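Local coordinates for Dps family protein (Staphylococcus aureus subsp. aureus, PDB 2D5K) that probably oxidises and stores iron inside a twelve-subunit, ferritin-like shell, and can probably compact the nucleoid, at residues 100-114 against 129-143. Residues are numbered along the deposited sequence; the frame is centred on the assembly and turned at random.
Sequences SQDFTNISKQLENAI and FIGMQTSVDKHNWMF
Helices 100-114 and 129-143 pack antiparallel, their segment axes 9.3 Å apart at closest approach and 151° between directions, with F103 facing V136 and S107 facing Q133. F103 is a knob set among V136, H139, N140 and F143. F143 meets it edge-to-face, CE2 standing over the centre of the F103 ring with the planes at 75°, so that an edge C-H points at a pi face, a pairing that needs an aromatic on both helices. At the other end the compact methyl of A113 lies over the centre of the F129 face, a CH-pi contact with CB 3.8 Å from the centroid. Between them branched L110 spreads its methyls, CD2 on F129 CD1 and CD1 against M132 CG.

A polar strip runs beside this core. The N140 amide uses both ends: OD1 accepts from S100 OG at 2.7 Å in the carbonyl plane, while ND2 donates to T104 OG1, fixing its flip. With chi1 at -177° the S107 hydroxyl swings to the carbonyl side, where OG gives its proton to the syn lone pair of D137 OD1 at 2.7 Å. Extended Q133 reaches across so that NE2 meets the anti lone pair of E111 OE1 at 3.3 Å.

The segments belong to helices 92-120 and 123-147, two of the four long helices of the ferritin-like bundle: M132 leans on helices 5-32 and 38-65, H139 NE2 hydrogen-bonds E51 of helix 38-65, and D137 also bridges to R62 of a neighbouring subunit.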
ATOM      1  N   SER B 100      32.514  -4.322 -14.517  1.00 15.94           N
ATOM      2  CA  SER B 100      32.432  -3.521 -15.729  1.00 15.78           C
ATOM      3  C   SER B 100      32.937  -4.332 -16.917  1.00 16.62           C
ATOM      4  O   SER B 100      32.316  -4.334 -17.981  1.00 15.81           O
ATOM      5  CB  SER B 100      33.248  -2.233 -15.601  1.00 16.58           C
ATOM      6  OG  SER B 100      33.169  -1.486 -16.805  1.00 17.91           O
ATOM      7  N   GLN B 101      34.059  -5.025 -16.739  1.00 15.45           N
ATOM      8  CA  GLN B 101      34.591  -5.840 -17.822  1.00 15.27           C
ATOM      9  C   GLN B 101      33.603  -6.955 -18.163  1.00 16.03           C
ATOM     10  O   GLN B 101      33.412  -7.278 -19.332  1.00 15.99           O
ATOM     11  CB  GLN B 101      35.946  -6.444 -17.449  1.00 18.33           C
ATOM     12  CG  GLN B 101      36.617  -7.174 -18.615  1.00 20.18           C
ATOM     13  CD  GLN B 101      36.907  -6.257 -19.793  1.00 24.07           C
ATOM     14  OE1 GLN B 101      37.636  -5.273 -19.661  1.00 26.11           O
ATOM     15  NE2 GLN B 101      36.338  -6.576 -20.954  1.00 21.58           N
ATOM     16  N   ASP B 102      32.977  -7.545 -17.147  1.00 15.25           N
ATOM     17  CA  ASP B 102      31.997  -8.602 -17.398  1.00 16.17           C
ATOM     18  C   ASP B 102      30.832  -8.043 -18.208  1.00 15.58           C
ATOM     19  O   ASP B 102      30.386  -8.654 -19.180  1.00 15.63           O
ATOM     20  CB  ASP B 102      31.444  -9.184 -16.091  1.00 15.38           C
ATOM     21  CG  ASP B 102      32.414 -10.133 -15.410  1.00 18.42           C
ATOM     22  OD1 ASP B 102      33.236 -10.757 -16.115  1.00 19.22           O
ATOM     23  OD2 ASP B 102      32.339 -10.272 -14.171  1.00 18.57           O
ATOM     24  N   PHE B 103      30.333  -6.880 -17.798  1.00 15.97           N
ATOM     25  CA  PHE B 103      29.209  -6.273 -18.498  1.00 14.88           C
ATOM     26  C   PHE B 103      29.565  -5.877 -19.922  1.00 15.18           C
ATOM     27  O   PHE B 103      28.727  -5.958 -20.820  1.00 13.16           O
ATOM     28  CB  PHE B 103      28.675  -5.088 -17.693  1.00 15.18           C
ATOM     29  CG  PHE B 103      27.776  -5.499 -16.551  1.00 16.99           C
ATOM     30  CD1 PHE B 103      28.136  -6.545 -15.704  1.00 20.30           C
ATOM     31  CD2 PHE B 103      26.563  -4.854 -16.332  1.00 19.68           C
ATOM     32  CE1 PHE B 103      27.304  -6.942 -14.657  1.00 20.83           C
ATOM     33  CE2 PHE B 103      25.723  -5.243 -15.288  1.00 18.99           C
ATOM     34  CZ  PHE B 103      26.094  -6.290 -14.451  1.00 19.85           C
ATOM     35  N   THR B 104      30.810  -5.464 -20.136  1.00 14.22           N
ATOM     36  CA  THR B 104      31.252  -5.114 -21.481  1.00 14.79           C
ATOM     37  C   THR B 104      31.243  -6.393 -22.322  1.00 14.39           C
ATOM     38  O   THR B 104      30.779  -6.396 -23.469  1.00 14.97           O
ATOM     39  CB  THR B 104      32.685  -4.526 -21.466  1.00 15.00           C
ATOM     40  OG1 THR B 104      32.653  -3.212 -20.897  1.00 14.76           O
ATOM     41  CG2 THR B 104      33.258  -4.453 -22.886  1.00 15.36           C
ATOM     42  N   ASN B 105      31.749  -7.483 -21.747  1.00 15.30           N
ATOM     43  CA  ASN B 105      31.793  -8.759 -22.454  1.00 14.52           C
ATOM     44  C   ASN B 105      30.399  -9.289 -22.767  1.00 14.27           C
ATOM     45  O   ASN B 105      30.143  -9.781 -23.867  1.00 12.88           O
ATOM     46  CB  ASN B 105      32.551  -9.811 -21.638  1.00 16.74           C
ATOM     47  CG  ASN B 105      34.017  -9.468 -21.462  1.00 19.16           C
ATOM     48  OD1 ASN B 105      34.580  -8.674 -22.223  1.00 17.74           O
ATOM     49  ND2 ASN B 105      34.650 -10.079 -20.466  1.00 18.89           N
ATOM     50  N   ILE B 106      29.504  -9.198 -21.790  1.00 13.77           N
ATOM     51  CA  ILE B 106      28.139  -9.666 -21.971  1.00 12.58           C
ATOM     52  C   ILE B 106      27.409  -8.834 -23.024  1.00 13.96           C
ATOM     53  O   ILE B 106      26.706  -9.378 -23.876  1.00 13.93           O
ATOM     54  CB  ILE B 106      27.369  -9.611 -20.633  1.00 12.92           C
ATOM     55  CG1 ILE B 106      27.941 -10.669 -19.683  1.00 14.94           C
ATOM     56  CG2 ILE B 106      25.867  -9.828 -20.870  1.00 13.88           C
ATOM     57  CD1 ILE B 106      27.513 -10.502 -18.233  1.00 15.85           C
ATOM     58  N   SER B 107      27.577  -7.516 -22.977  1.00 13.46           N
ATOM     59  CA  SER B 107      26.904  -6.662 -23.947  1.00 13.79           C
ATOM     60  C   SER B 107      27.331  -7.025 -25.366  1.00 15.04           C
ATOM     61  O   SER B 107      26.515  -7.013 -26.286  1.00 14.40           O
ATOM     62  CB  SER B 107      27.204  -5.187 -23.673  1.00 13.96           C
ATOM     63  OG  SER B 107      26.483  -4.362 -24.577  1.00 15.62           O
ATOM     64  N   LYS B 108      28.608  -7.351 -25.543  1.00 14.70           N
ATOM     65  CA  LYS B 108      29.111  -7.731 -26.857  1.00 15.45           C
ATOM     66  C   LYS B 108      28.479  -9.056 -27.294  1.00 14.37           C
ATOM     67  O   LYS B 108      28.104  -9.223 -28.457  1.00 13.74           O
ATOM     68  CB  LYS B 108      30.639  -7.860 -26.828  1.00 18.07           C
ATOM     69  CG  LYS B 108      31.246  -8.236 -28.170  1.00 23.01           C
ATOM     70  CD  LYS B 108      32.770  -8.223 -28.117  1.00 28.29           C
ATOM     71  CE  LYS B 108      33.369  -8.630 -29.460  1.00 30.24           C
ATOM     72  NZ  LYS B 108      34.860  -8.656 -29.418  1.00 34.54           N
ATOM     73  N   GLN B 109      28.363  -9.998 -26.360  1.00 14.45           N
ATOM     74  CA  GLN B 109      27.744 -11.288 -26.666  1.00 15.04           C
ATOM     75  C   GLN B 109      26.290 -11.071 -27.043  1.00 14.90           C
ATOM     76  O   GLN B 109      25.766 -11.712 -27.956  1.00 15.01           O
ATOM     77  CB  GLN B 109      27.764 -12.229 -25.461  1.00 17.37           C
ATOM     78  CG  GLN B 109      29.071 -12.907 -25.150  1.00 22.60           C
ATOM     79  CD  GLN B 109      28.862 -14.087 -24.219  1.00 25.24           C
ATOM     80  OE1 GLN B 109      28.089 -14.003 -23.260  1.00 21.96           O
ATOM     81  NE2 GLN B 109      29.548 -15.193 -24.492  1.00 24.15           N
ATOM     82  N   LEU B 110      25.629 -10.171 -26.322  1.00 14.22           N
ATOM     83  CA  LEU B 110      24.223  -9.898 -26.586  1.00 13.05           C
ATOM     84  C   LEU B 110      23.995  -9.272 -27.959  1.00 14.60           C
ATOM     85  O   LEU B 110      22.972  -9.520 -28.592  1.00 13.57           O
ATOM     86  CB  LEU B 110      23.642  -9.002 -25.486  1.00 13.11           C
ATOM     87  CG  LEU B 110      23.471  -9.673 -24.119  1.00 13.35           C
ATOM     88  CD1 LEU B 110      23.099  -8.634 -23.077  1.00 13.75           C
ATOM     89  CD2 LEU B 110      22.394 -10.751 -24.206  1.00 14.20           C
ATOM     90  N   GLU B 111      24.946  -8.466 -28.426  1.00 15.00           N
ATOM     91  CA  GLU B 111      24.808  -7.840 -29.737  1.00 15.61           C
ATOM     92  C   GLU B 111      24.706  -8.957 -30.776  1.00 16.97           C
ATOM     93  O   GLU B 111      23.860  -8.919 -31.670  1.00 16.32           O
ATOM     94  CB  GLU B 111      26.018  -6.939 -30.027  1.00 17.38           C
ATOM     95  CG  GLU B 111      25.962  -6.172 -31.352  1.00 18.83           C
ATOM     96  CD  GLU B 111      24.905  -5.072 -31.392  1.00 20.05           C
ATOM     97  OE1 GLU B 111      24.247  -4.810 -30.358  1.00 17.98           O
ATOM     98  OE2 GLU B 111      24.734  -4.458 -32.473  1.00 20.49           O
ATOM     99  N   ASN B 112      25.559  -9.967 -30.635  1.00 16.81           N
ATOM    100  CA  ASN B 112      25.565 -11.104 -31.548  1.00 16.92           C
ATOM    101  C   ASN B 112      24.307 -11.953 -31.365  1.00 16.10           C
ATOM    102  O   ASN B 112      23.707 -12.402 -32.339  1.00 17.70           O
ATOM    103  CB  ASN B 112      26.814 -11.956 -31.315  1.00 18.90           C
ATOM    104  CG  ASN B 112      26.907 -13.129 -32.272  1.00 22.26           C
ATOM    105  OD1 ASN B 112      26.856 -12.960 -33.489  1.00 24.36           O
ATOM    106  ND2 ASN B 112      27.050 -14.329 -31.723  1.00 24.55           N
ATOM    107  N   ALA B 113      23.906 -12.163 -30.114  1.00 14.24           N
ATOM    108  CA  ALA B 113      22.719 -12.958 -29.810  1.00 14.13           C
ATOM    109  C   ALA B 113      21.462 -12.340 -30.416  1.00 14.58           C
ATOM    110  O   ALA B 113      20.569 -13.053 -30.881  1.00 14.85           O
ATOM    111  CB  ALA B 113      22.554 -13.092 -28.293  1.00 14.20           C
ATOM    112  N   ILE B 114      21.393 -11.012 -30.388  1.00 14.73           N
ATOM    113  CA  ILE B 114      20.256 -10.280 -30.936  1.00 14.78           C
ATOM    114  C   ILE B 114      20.159 -10.527 -32.440  1.00 17.13           C
ATOM    115  O   ILE B 114      19.075 -10.760 -32.982  1.00 16.02           O
ATOM    116  CB  ILE B 114      20.412  -8.769 -30.646  1.00 14.31           C
ATOM    117  CG1 ILE B 114      20.189  -8.518 -29.150  1.00 14.31           C
ATOM    118  CG2 ILE B 114      19.447  -7.952 -31.503  1.00 14.71           C
ATOM    119  CD1 ILE B 114      20.756  -7.196 -28.653  1.00 14.26           C
ATOM    120  N   PHE B 129      16.793 -10.341 -25.231  1.00 12.78           N
ATOM    121  CA  PHE B 129      18.207  -9.991 -25.253  1.00 12.26           C
ATOM    122  C   PHE B 129      18.355  -8.473 -25.258  1.00 13.58           C
ATOM    123  O   PHE B 129      19.258  -7.932 -24.625  1.00 12.58           O
ATOM    124  CB  PHE B 129      18.895 -10.572 -26.491  1.00 13.01           C
ATOM    125  CG  PHE B 129      19.077 -12.063 -26.445  1.00 14.01           C
ATOM    126  CD1 PHE B 129      19.572 -12.684 -25.301  1.00 13.61           C
ATOM    127  CD2 PHE B 129      18.796 -12.844 -27.563  1.00 13.80           C
ATOM    128  CE1 PHE B 129      19.789 -14.064 -25.271  1.00 12.61           C
ATOM    129  CE2 PHE B 129      19.010 -14.222 -27.540  1.00 15.51           C
ATOM    130  CZ  PHE B 129      19.509 -14.831 -26.392  1.00 14.81           C
ATOM    131  N   ILE B 130      17.472  -7.789 -25.984  1.00 13.18           N
ATOM    132  CA  ILE B 130      17.511  -6.330 -26.059  1.00 14.71           C
ATOM    133  C   ILE B 130      17.267  -5.730 -24.681  1.00 13.83           C
ATOM    134  O   ILE B 130      17.976  -4.820 -24.257  1.00 14.12           O
ATOM    135  CB  ILE B 130      16.432  -5.771 -27.017  1.00 16.62           C
ATOM    136  CG1 ILE B 130      16.632  -6.325 -28.429  1.00 22.42           C
ATOM    137  CG2 ILE B 130      16.483  -4.245 -27.021  1.00 18.03           C
ATOM    138  CD1 ILE B 130      17.923  -5.948 -29.052  1.00 29.57           C
ATOM    139  N   GLY B 131      16.249  -6.236 -23.994  1.00 12.68           N
ATOM    140  CA  GLY B 131      15.940  -5.741 -22.664  1.00 13.10           C
ATOM    141  C   GLY B 131      17.130  -5.911 -21.736  1.00 13.04           C
ATOM    142  O   GLY B 131      17.455  -5.019 -20.954  1.00 13.73           O
ATOM    143  N   MET B 132      17.782  -7.065 -21.820  1.00 12.50           N
ATOM    144  CA  MET B 132      18.949  -7.339 -20.985  1.00 13.51           C
ATOM    145  C   MET B 132      20.107  -6.404 -21.335  1.00 11.69           C
ATOM    146  O   MET B 132      20.751  -5.841 -20.451  1.00 12.32           O
ATOM    147  CB  MET B 132      19.399  -8.792 -21.160  1.00 14.30           C
ATOM    148  CG  MET B 132      20.662  -9.140 -20.375  1.00 17.58           C
ATOM    149  SD  MET B 132      21.219 -10.837 -20.635  1.00 20.13           S
ATOM    150  CE  MET B 132      20.112 -11.718 -19.546  1.00 22.54           C
ATOM    151  N   GLN B 133      20.370  -6.236 -22.626  1.00 12.67           N
ATOM    152  CA  GLN B 133      21.460  -5.363 -23.050  1.00 12.19           C
ATOM    153  C   GLN B 133      21.215  -3.929 -22.581  1.00 12.40           C
ATOM    154  O   GLN B 133      22.155  -3.211 -22.240  1.00 13.03           O
ATOM    155  CB  GLN B 133      21.608  -5.402 -24.574  1.00 12.81           C
ATOM    156  CG  GLN B 133      22.851  -4.678 -25.093  1.00 13.51           C
ATOM    157  CD  GLN B 133      22.966  -4.744 -26.600  1.00 13.82           C
ATOM    158  OE1 GLN B 133      21.986  -4.531 -27.310  1.00 13.83           O
ATOM    159  NE2 GLN B 133      24.172  -5.031 -27.100  1.00 13.82           N
ATOM    160  N   THR B 134      19.951  -3.516 -22.567  1.00 11.06           N
ATOM    161  CA  THR B 134      19.590  -2.173 -22.123  1.00 11.96           C
ATOM    162  C   THR B 134      20.082  -1.950 -20.692  1.00 12.79           C
ATOM    163  O   THR B 134      20.755  -0.959 -20.396  1.00 12.67           O
ATOM    164  CB  THR B 134      18.054  -1.964 -22.136  1.00 11.35           C
ATOM    165  OG1 THR B 134      17.554  -2.102 -23.475  1.00 12.46           O
ATOM    166  CG2 THR B 134      17.700  -0.576 -21.607  1.00 12.92           C
ATOM    167  N   SER B 135      19.739  -2.877 -19.804  1.00 13.21           N
ATOM    168  CA  SER B 135      20.136  -2.763 -18.402  1.00 13.96           C
ATOM    169  C   SER B 135      21.640  -2.939 -18.212  1.00 12.92           C
ATOM    170  O   SER B 135      22.266  -2.219 -17.429  1.00 13.13           O
ATOM    171  CB  SER B 135      19.387  -3.794 -17.560  1.00 15.49           C
ATOM    172  OG  SER B 135      19.810  -3.725 -16.208  1.00 23.51           O
ATOM    173  N   VAL B 136      22.219  -3.899 -18.924  1.00 13.01           N
ATOM    174  CA  VAL B 136      23.658  -4.139 -18.830  1.00 13.00           C
ATOM    175  C   VAL B 136      24.446  -2.877 -19.193  1.00 12.78           C
ATOM    176  O   VAL B 136      25.365  -2.467 -18.471  1.00 13.04           O
ATOM    177  CB  VAL B 136      24.078  -5.310 -19.757  1.00 12.54           C
ATOM    178  CG1 VAL B 136      25.596  -5.340 -19.926  1.00 13.24           C
ATOM    179  CG2 VAL B 136      23.587  -6.632 -19.162  1.00 13.05           C
ATOM    180  N   ASP B 137      24.085  -2.251 -20.307  1.00 11.93           N
ATOM    181  CA  ASP B 137      24.777  -1.041 -20.743  1.00 13.24           C
ATOM    182  C   ASP B 137      24.590   0.113 -19.766  1.00 13.32           C
ATOM    183  O   ASP B 137      25.516   0.887 -19.518  1.00 13.73           O
ATOM    184  CB  ASP B 137      24.288  -0.616 -22.134  1.00 13.85           C
ATOM    185  CG  ASP B 137      24.769  -1.545 -23.235  1.00 16.15           C
ATOM    186  OD1 ASP B 137      25.649  -2.391 -22.963  1.00 16.92           O
ATOM    187  OD2 ASP B 137      24.275  -1.421 -24.378  1.00 16.33           O
ATOM    188  N   LYS B 138      23.387   0.233 -19.217  1.00 12.23           N
ATOM    189  CA  LYS B 138      23.090   1.298 -18.266  1.00 13.52           C
ATOM    190  C   LYS B 138      23.952   1.125 -17.020  1.00 13.62           C
ATOM    191  O   LYS B 138      24.592   2.072 -16.558  1.00 13.84           O
ATOM    192  CB  LYS B 138      21.607   1.257 -17.897  1.00 14.09           C
ATOM    193  CG  LYS B 138      21.146   2.385 -16.997  1.00 18.70           C
ATOM    194  CD  LYS B 138      19.637   2.301 -16.786  1.00 21.63           C
ATOM    195  CE  LYS B 138      19.120   3.465 -15.957  1.00 27.66           C
ATOM    196  NZ  LYS B 138      17.643   3.367 -15.727  1.00 27.98           N
ATOM    197  N   HIS B 139      23.970  -0.087 -16.477  1.00 14.36           N
ATOM    198  CA  HIS B 139      24.777  -0.364 -15.293  1.00 13.96           C
ATOM    199  C   HIS B 139      26.253  -0.123 -15.585  1.00 14.80           C
ATOM    200  O   HIS B 139      26.982   0.408 -14.749  1.00 14.44           O
ATOM    201  CB  HIS B 139      24.609  -1.817 -14.846  1.00 14.48           C
ATOM    202  CG  HIS B 139      23.279  -2.117 -14.232  1.00 17.17           C
ATOM    203  ND1 HIS B 139      22.791  -1.431 -13.140  1.00 21.65           N
ATOM    204  CD2 HIS B 139      22.348  -3.050 -14.540  1.00 17.72           C
ATOM    205  CE1 HIS B 139      21.615  -1.931 -12.802  1.00 22.22           C
ATOM    206  NE2 HIS B 139      21.325  -2.914 -13.635  1.00 19.41           N
ATOM    207  N   ASN B 140      26.694  -0.518 -16.775  1.00 15.16           N
ATOM    208  CA  ASN B 140      28.096  -0.352 -17.126  1.00 15.97           C
ATOM    209  C   ASN B 140      28.488   1.120 -17.133  1.00 15.98           C
ATOM    210  O   ASN B 140      29.580   1.475 -16.695  1.00 15.69           O
ATOM    211  CB  ASN B 140      28.390  -0.999 -18.480  1.00 15.86           C
ATOM    212  CG  ASN B 140      29.827  -1.475 -18.591  1.00 17.38           C
ATOM    213  OD1 ASN B 140      30.591  -1.394 -17.627  1.00 16.82           O
ATOM    214  ND2 ASN B 140      30.198  -1.979 -19.760  1.00 16.73           N
ATOM    215  N   TRP B 141      27.601   1.984 -17.623  1.00 14.56           N
ATOM    216  CA  TRP B 141      27.901   3.410 -17.620  1.00 14.98           C
ATOM    217  C   TRP B 141      28.095   3.848 -16.168  1.00 14.67           C
ATOM    218  O   TRP B 141      29.019   4.596 -15.855  1.00 15.15           O
ATOM    219  CB  TRP B 141      26.763   4.216 -18.266  1.00 15.11           C
ATOM    220  CG  TRP B 141      26.607   5.590 -17.676  1.00 15.66           C
ATOM    221  CD1 TRP B 141      27.560   6.571 -17.610  1.00 18.40           C
ATOM    222  CD2 TRP B 141      25.463   6.095 -16.978  1.00 17.24           C
ATOM    223  NE1 TRP B 141      27.083   7.648 -16.902  1.00 18.84           N
ATOM    224  CE2 TRP B 141      25.800   7.383 -16.502  1.00 18.44           C
ATOM    225  CE3 TRP B 141      24.187   5.582 -16.705  1.00 17.72           C
ATOM    226  CZ2 TRP B 141      24.905   8.166 -15.762  1.00 18.92           C
ATOM    227  CZ3 TRP B 141      23.297   6.364 -15.970  1.00 19.23           C
ATOM    228  CH2 TRP B 141      23.662   7.640 -15.508  1.00 17.83           C
ATOM    229  N   MET B 142      27.226   3.376 -15.279  1.00 13.77           N
ATOM    230  CA  MET B 142      27.345   3.731 -13.868  1.00 13.47           C
ATOM    231  C   MET B 142      28.665   3.218 -13.279  1.00 14.34           C
ATOM    232  O   MET B 142      29.335   3.945 -12.544  1.00 15.58           O
ATOM    233  CB  MET B 142      26.157   3.176 -13.073  1.00 15.25           C
ATOM    234  CG  MET B 142      24.815   3.720 -13.539  1.00 18.40           C
ATOM    235  SD  MET B 142      23.449   3.147 -12.516  1.00 22.69           S
ATOM    236  CE  MET B 142      22.091   4.085 -13.227  1.00 22.59           C
ATOM    237  N   PHE B 143      29.044   1.980 -13.598  1.00 14.83           N
ATOM    238  CA  PHE B 143      30.300   1.427 -13.087  1.00 15.70           C
ATOM    239  C   PHE B 143      31.472   2.285 -13.552  1.00 15.79           C
ATOM    240  O   PHE B 143      32.341   2.653 -12.756  1.00 17.01           O
ATOM    241  CB  PHE B 143      30.543  -0.006 -13.583  1.00 16.32           C
ATOM    242  CG  PHE B 143      29.496  -0.998 -13.152  1.00 20.19           C
ATOM    243  CD1 PHE B 143      28.830  -0.857 -11.939  1.00 20.66           C
ATOM    244  CD2 PHE B 143      29.199  -2.096 -13.957  1.00 20.05           C
ATOM    245  CE1 PHE B 143      27.878  -1.796 -11.532  1.00 21.45           C
ATOM    246  CE2 PHE B 143      28.248  -3.044 -13.558  1.00 21.22           C
ATOM    247  CZ  PHE B 143      27.588  -2.889 -12.342  1.00 20.66           C
TER
HETATM  248  O   HOH W   1      22.151  -3.065 -29.447  1.00 16.73           O